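Local coordinates for protein secondary thiamine-phosphate synthase enzyme (Thermus thermophilus, PDB 2CU5) that is of unproven function but probably acts as a secondary thiamine-phosphate synthase of the UPF0047 (YjbQ) family, at residues 2-7 against 123-128; 35-40 against 90-95. One frame throughout, in Å; residues are numbered along the deposited sequence.

Contact 1. Residues 2-7 against 123-128; sequences EGVVRL and EVWVRL
L7 and V126 meet at their branch ends, L7 CD1 lying 3.6 Å from V126 CG2. L7 CG stands anti to the carbonyl carbon (chi1 -57°), which carries its branches toward V126, diagonally across the pair, while L7 CB faces V124 CB. V5, L7, V124 and V126 share this face of the antiparallel pair; V126 also touches V34 and L36 of the next strand. R6 and W125 occupy the other face, side by side and pointing the same way, the guanidinium steeply tilted against the indole. The E123 carboxylate lies beside both, its OE1 taking the indole NE1-H of W125 at 2.9 Å, near the ring plane, and R6 NH1 at 3.2 Å. In that salt bridge the guanidinium and carboxylate planes stand 89° apart, but OE1 is doubtfully placed, which leaves both bonds less sure. Toward the N-terminus V4 CG1 rests 3.8 Å from W125 CB, and a water bound to L128 N (3.0 Å) lies suspiciously close to G3 O. V5 and V126 exchange two N-H...O bonds, as do L7 and V124. The backbone bonds and the aliphatic face thus fix strand 5-11, outermost in this chain's sheet, whereas the charged pair, on the exposed arginine, is likely to add less.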
loop_
_atom_site.group_PDB
_atom_site.type_symbol
_atom_site.label_atom_id
_atom_site.label_comp_id
_atom_site.label_asym_id
_atom_site.label_seq_id
_atom_site.Cartn_x
_atom_site.Cartn_y
_atom_site.Cartn_z
ATOM N N GLU A 2 6.892 5.972 24.170
ATOM C CA GLU A 2 7.878 4.978 24.579
ATOM C C GLU A 2 8.077 3.947 23.475
ATOM O O GLU A 2 7.112 3.380 22.968
ATOM C CB GLU A 2 7.432 4.271 25.867
ATOM C CG GLU A 2 8.127 2.928 26.099
ATOM C CD GLU A 2 7.806 2.297 27.446
ATOM O OE1 GLU A 2 6.614 2.243 27.827
ATOM O OE2 GLU A 2 8.754 1.841 28.122
ATOM N N GLY A 3 9.334 3.713 23.108
ATOM C CA GLY A 3 9.638 2.734 22.078
ATOM C C GLY A 3 9.338 3.180 20.659
ATOM O O GLY A 3 9.525 2.419 19.712
ATOM N N VAL A 4 8.867 4.412 20.504
ATOM C CA VAL A 4 8.558 4.934 19.179
ATOM C C VAL A 4 9.138 6.329 19.027
ATOM O O VAL A 4 8.863 7.217 19.837
ATOM C CB VAL A 4 7.040 5.009 18.941
ATOM C CG1 VAL A 4 6.764 5.501 17.532
ATOM C CG2 VAL A 4 6.411 3.646 19.161
ATOM N N VAL A 5 9.946 6.512 17.988
ATOM C CA VAL A 5 10.569 7.804 17.732
ATOM C C VAL A 5 9.665 8.664 16.867
ATOM O O VAL A 5 9.091 8.181 15.891
ATOM C CB VAL A 5 11.924 7.648 17.017
ATOM C CG1 VAL A 5 12.531 9.019 16.749
ATOM C CG2 VAL A 5 12.858 6.804 17.864
ATOM N N ARG A 6 9.539 9.935 17.234
ATOM C CA ARG A 6 8.709 10.863 16.483
ATOM C C ARG A 6 9.550 11.869 15.708
ATOM O O ARG A 6 10.179 12.756 16.290
ATOM C CB ARG A 6 7.753 11.596 17.428
ATOM C CG ARG A 6 6.987 12.744 16.786
ATOM C CD ARG A 6 5.569 12.801 17.316
ATOM N NE ARG A 6 5.526 12.748 18.772
ATOM C CZ ARG A 6 4.457 12.394 19.478
ATOM N NH1 ARG A 6 3.326 12.056 18.871
ATOM N NH2 ARG A 6 4.520 12.372 20.798
ATOM N N LEU A 7 9.575 11.711 14.390
ATOM C CA LEU A 7 10.310 12.620 13.533
ATOM C C LEU A 7 9.305 13.678 13.095
ATOM O O LEU A 7 8.118 13.389 12.960
ATOM C CB LEU A 7 10.851 11.883 12.299
ATOM C CG LEU A 7 11.764 10.677 12.544
ATOM C CD1 LEU A 7 12.128 10.029 11.217
ATOM C CD2 LEU A 7 13.012 11.119 13.280
ATOM N N GLU A 123 4.425 14.526 10.951
ATOM C CA GLU A 123 5.023 13.603 11.903
ATOM C C GLU A 123 5.224 12.273 11.188
ATOM O O GLU A 123 4.412 11.875 10.354
ATOM C CB GLU A 123 4.098 13.364 13.098
ATOM C CG GLU A 123 4.147 14.425 14.181
ATOM C CD GLU A 123 3.307 14.043 15.388
ATOM O OE1 GLU A 123 3.327 12.854 15.776
ATOM O OE2 GLU A 123 2.631 14.928 15.958
ATOM N N VAL A 124 6.322 11.604 11.507
ATOM C CA VAL A 124 6.613 10.294 10.961
ATOM C C VAL A 124 7.083 9.483 12.160
ATOM O O VAL A 124 8.063 9.844 12.812
ATOM C CB VAL A 124 7.731 10.335 9.903
ATOM C CG1 VAL A 124 8.077 8.918 9.474
ATOM C CG2 VAL A 124 7.282 11.156 8.692
ATOM N N TRP A 125 6.367 8.410 12.469
ATOM C CA TRP A 125 6.733 7.565 13.600
ATOM C C TRP A 125 7.648 6.439 13.149
ATOM O O TRP A 125 7.447 5.850 12.087
ATOM C CB TRP A 125 5.485 6.990 14.261
ATOM C CG TRP A 125 4.542 8.038 14.771
ATOM C CD1 TRP A 125 4.821 9.359 14.996
ATOM C CD2 TRP A 125 3.175 7.845 15.154
ATOM N NE1 TRP A 125 3.711 9.998 15.497
ATOM C CE2 TRP A 125 2.687 9.093 15.606
ATOM C CE3 TRP A 125 2.314 6.738 15.161
ATOM C CZ2 TRP A 125 1.374 9.266 16.060
ATOM C CZ3 TRP A 125 1.008 6.909 15.612
ATOM C CH2 TRP A 125 0.553 8.167 16.057
ATOM N N VAL A 126 8.656 6.141 13.963
ATOM C CA VAL A 126 9.614 5.099 13.635
ATOM C C VAL A 126 9.658 4.076 14.760
ATOM O O VAL A 126 9.879 4.423 15.918
ATOM C CB VAL A 126 11.026 5.686 13.441
ATOM C CG1 VAL A 126 11.976 4.601 12.965
ATOM C CG2 VAL A 126 10.983 6.846 12.453
ATOM N N ARG A 127 9.440 2.817 14.404
ATOM C CA ARG A 127 9.451 1.723 15.361
ATOM C C ARG A 127 10.388 0.625 14.890
ATOM O O ARG A 127 10.288 0.156 13.757
ATOM C CB ARG A 127 8.042 1.156 15.515
ATOM C CG ARG A 127 7.972 -0.177 16.237
ATOM C CD ARG A 127 8.330 -0.056 17.704
ATOM N NE ARG A 127 7.484 -0.938 18.498
ATOM C CZ ARG A 127 7.546 -2.265 18.473
ATOM N NH1 ARG A 127 8.430 -2.881 17.702
ATOM N NH2 ARG A 127 6.703 -2.975 19.205
ATOM N N LEU A 128 11.305 0.219 15.761
ATOM C CA LEU A 128 12.247 -0.841 15.428
ATOM C C LEU A 128 11.657 -2.169 15.890
ATOM O O LEU A 128 11.168 -2.276 17.013
ATOM C CB LEU A 128 13.585 -0.610 16.139
ATOM C CG LEU A 128 14.157 0.814 16.111
ATOM C CD1 LEU A 128 15.434 0.878 16.939
ATOM C CD2 LEU A 128 14.431 1.232 14.679
HETATM O O HOH W 1 11.494 1.477 18.518
#

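Contact 2. Residues 35-40 against 90-95; sequences YLFVPH and TGVHLL
Strands 35-37 and 93-95 run antiparallel at 171°, with L36 and L94 as the hydrogen-bonded pair and a further bond from V38 N to V92 O (3.1 Å) just beyond the strand ends. The Y35 and H93 side chains cross at about a right angle, with H93 CD2 at the edge of the Y35 ring, 3.9 Å from Y35 CE1; Y35 OH is hydrogen-bonded to L95 O of the second subunit. F37 CG is anti to the backbone N (chi1 -179°), which lays the ring alongside V92, with F37 CE1 3.8 Å from V92 CG2 and H93 CB at the ring edge. The two strands are neighbours within the five-stranded antiparallel sheet, and in the trimer the face bearing Y35, F37 and H93 meets other subunits: H93 meets H93 of the third subunit, ring planes nearly perpendicular. Replacing F37 by an alanine is likely to open a gap beside V92 and H93 CB and to deprive the W125 ring of this aromatic partner. On the inward face L36 CB and L94 CB are 4.2 Å apart, and both lean on L45 and V111 of the second sheet. V38 CG2 packs 3.6 Å from V92 CB.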
loop_
_atom_site.group_PDB
_atom_site.type_symbol
_atom_site.label_atom_id
_atom_site.label_comp_id
_atom_site.label_asym_id
_atom_site.label_seq_id
_atom_site.Cartn_x
_atom_site.Cartn_y
_atom_site.Cartn_z
ATOM N N TYR A 35 9.629 -0.033 11.175
ATOM C CA TYR A 35 8.259 0.351 10.844
ATOM C C TYR A 35 8.155 1.875 10.773
ATOM O O TYR A 35 8.685 2.578 11.637
ATOM C CB TYR A 35 7.299 -0.191 11.910
ATOM C CG TYR A 35 5.874 0.301 11.793
ATOM C CD1 TYR A 35 5.037 -0.147 10.771
ATOM C CD2 TYR A 35 5.363 1.222 12.706
ATOM C CE1 TYR A 35 3.716 0.318 10.662
ATOM C CE2 TYR A 35 4.049 1.689 12.607
ATOM C CZ TYR A 35 3.233 1.233 11.585
ATOM O OH TYR A 35 1.937 1.693 11.501
ATOM N N LEU A 36 7.486 2.376 9.733
ATOM C CA LEU A 36 7.287 3.811 9.541
ATOM C C LEU A 36 5.800 4.084 9.356
ATOM O O LEU A 36 5.106 3.329 8.668
ATOM C CB LEU A 36 8.039 4.310 8.309
ATOM C CG LEU A 36 9.559 4.151 8.262
ATOM C CD1 LEU A 36 10.059 4.743 6.961
ATOM C CD2 LEU A 36 10.209 4.857 9.457
ATOM N N PHE A 37 5.320 5.173 9.947
ATOM C CA PHE A 37 3.904 5.521 9.861
ATOM C C PHE A 37 3.673 7.030 9.911
ATOM O O PHE A 37 4.346 7.743 10.656
ATOM C CB PHE A 37 3.165 4.848 11.031
ATOM C CG PHE A 37 1.674 5.097 11.066
ATOM C CD1 PHE A 37 0.822 4.470 10.157
ATOM C CD2 PHE A 37 1.120 5.927 12.038
ATOM C CE1 PHE A 37 -0.559 4.663 10.220
ATOM C CE2 PHE A 37 -0.259 6.130 12.112
ATOM C CZ PHE A 37 -1.105 5.494 11.201
ATOM N N VAL A 38 2.745 7.527 9.099
ATOM C CA VAL A 38 2.397 8.943 9.163
ATOM C C VAL A 38 0.977 8.975 9.726
ATOM O O VAL A 38 0.057 8.379 9.164
ATOM C CB VAL A 38 2.428 9.672 7.776
ATOM C CG1 VAL A 38 3.860 9.977 7.382
ATOM C CG2 VAL A 38 1.742 8.830 6.711
ATOM N N PRO A 39 0.788 9.638 10.874
ATOM C CA PRO A 39 -0.536 9.721 11.492
ATOM C C PRO A 39 -1.331 10.842 10.836
ATOM O O PRO A 39 -1.899 11.692 11.518
ATOM C CB PRO A 39 -0.205 10.020 12.944
ATOM C CG PRO A 39 0.976 10.953 12.794
ATOM C CD PRO A 39 1.810 10.269 11.730
ATOM N N HIS A 40 -1.366 10.827 9.509
ATOM C CA HIS A 40 -2.046 11.859 8.735
ATOM C C HIS A 40 -2.904 11.247 7.633
ATOM O O HIS A 40 -2.719 10.088 7.264
ATOM C CB HIS A 40 -1.001 12.787 8.116
ATOM C CG HIS A 40 -0.059 13.381 9.117
ATOM N ND1 HIS A 40 -0.471 14.260 10.096
ATOM C CD2 HIS A 40 1.271 13.214 9.298
ATOM C CE1 HIS A 40 0.566 14.610 10.836
ATOM N NE2 HIS A 40 1.636 13.988 10.371
ATOM N N THR A 90 -1.323 6.027 -2.103
ATOM C CA THR A 90 0.091 5.881 -1.811
ATOM C C THR A 90 0.316 4.952 -0.624
ATOM O O THR A 90 1.149 4.052 -0.682
ATOM C CB THR A 90 0.722 7.265 -1.533
ATOM O OG1 THR A 90 0.543 8.102 -2.681
ATOM C CG2 THR A 90 2.211 7.140 -1.241
ATOM N N GLY A 91 -0.456 5.160 0.434
ATOM C CA GLY A 91 -0.309 4.353 1.630
ATOM C C GLY A 91 0.305 5.221 2.713
ATOM O O GLY A 91 0.999 6.191 2.404
ATOM N N VAL A 92 0.061 4.877 3.974
ATOM C CA VAL A 92 0.593 5.657 5.087
ATOM C C VAL A 92 1.579 4.923 5.996
ATOM O O VAL A 92 1.874 5.388 7.097
ATOM C CB VAL A 92 -0.549 6.219 5.964
ATOM C CG1 VAL A 92 -1.416 7.154 5.134
ATOM C CG2 VAL A 92 -1.381 5.084 6.543
ATOM N N HIS A 93 2.077 3.774 5.553
ATOM C CA HIS A 93 3.051 3.051 6.356
ATOM C C HIS A 93 4.018 2.274 5.478
ATOM O O HIS A 93 3.723 1.967 4.318
ATOM C CB HIS A 93 2.364 2.107 7.356
ATOM C CG HIS A 93 2.078 0.738 6.816
ATOM N ND1 HIS A 93 0.983 0.458 6.027
ATOM C CD2 HIS A 93 2.745 -0.432 6.962
ATOM C CE1 HIS A 93 0.988 -0.824 5.711
ATOM N NE2 HIS A 93 2.046 -1.388 6.265
ATOM N N LEU A 94 5.185 1.980 6.040
ATOM C CA LEU A 94 6.217 1.238 5.337
ATOM C C LEU A 94 6.870 0.307 6.336
ATOM O O LEU A 94 6.810 0.542 7.536
ATOM C CB LEU A 94 7.283 2.181 4.779
ATOM C CG LEU A 94 6.904 3.097 3.614
ATOM C CD1 LEU A 94 8.061 4.022 3.293
ATOM C CD2 LEU A 94 6.534 2.235 2.410
ATOM N N LEU A 95 7.485 -0.751 5.825
ATOM C CA LEU A 95 8.193 -1.713 6.657
ATOM C C LEU A 95 9.453 -1.972 5.850
ATOM O O LEU A 95 9.384 -2.469 4.725
ATOM C CB LEU A 95 7.374 -2.988 6.824
ATOM C CG LEU A 95 7.975 -4.025 7.777
ATOM C CD1 LEU A 95 8.155 -3.407 9.158
ATOM C CD2 LEU A 95 7.070 -5.250 7.837
#

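In the fold
Contact 1 and contact 2 sit in one antiparallel sheet, their centres about 11 Å apart, joined because strand 120-128 lies next to strand 32-37. Two probable backbone hydrogen bonds tie them: R127 O to Y35 N at 2.7 Å and W125 N to F37 O at 2.8 Å. Beyond the end of strand 32-37, H40 NE2 is hydrogen-bonded to E123 N, and E123 O packs on P39 CD at 3.4 Å. Along the chain contact 2 is nested inside the loop that contact 1 closes. Contact 1, with strand 5-11 outermost in this chain's sheet, is centred about 14 Å from the centre of the chain, contact 2 about 7 Å. Both contacts also touch the second subunit: V4 and Y35 each pack on its L97.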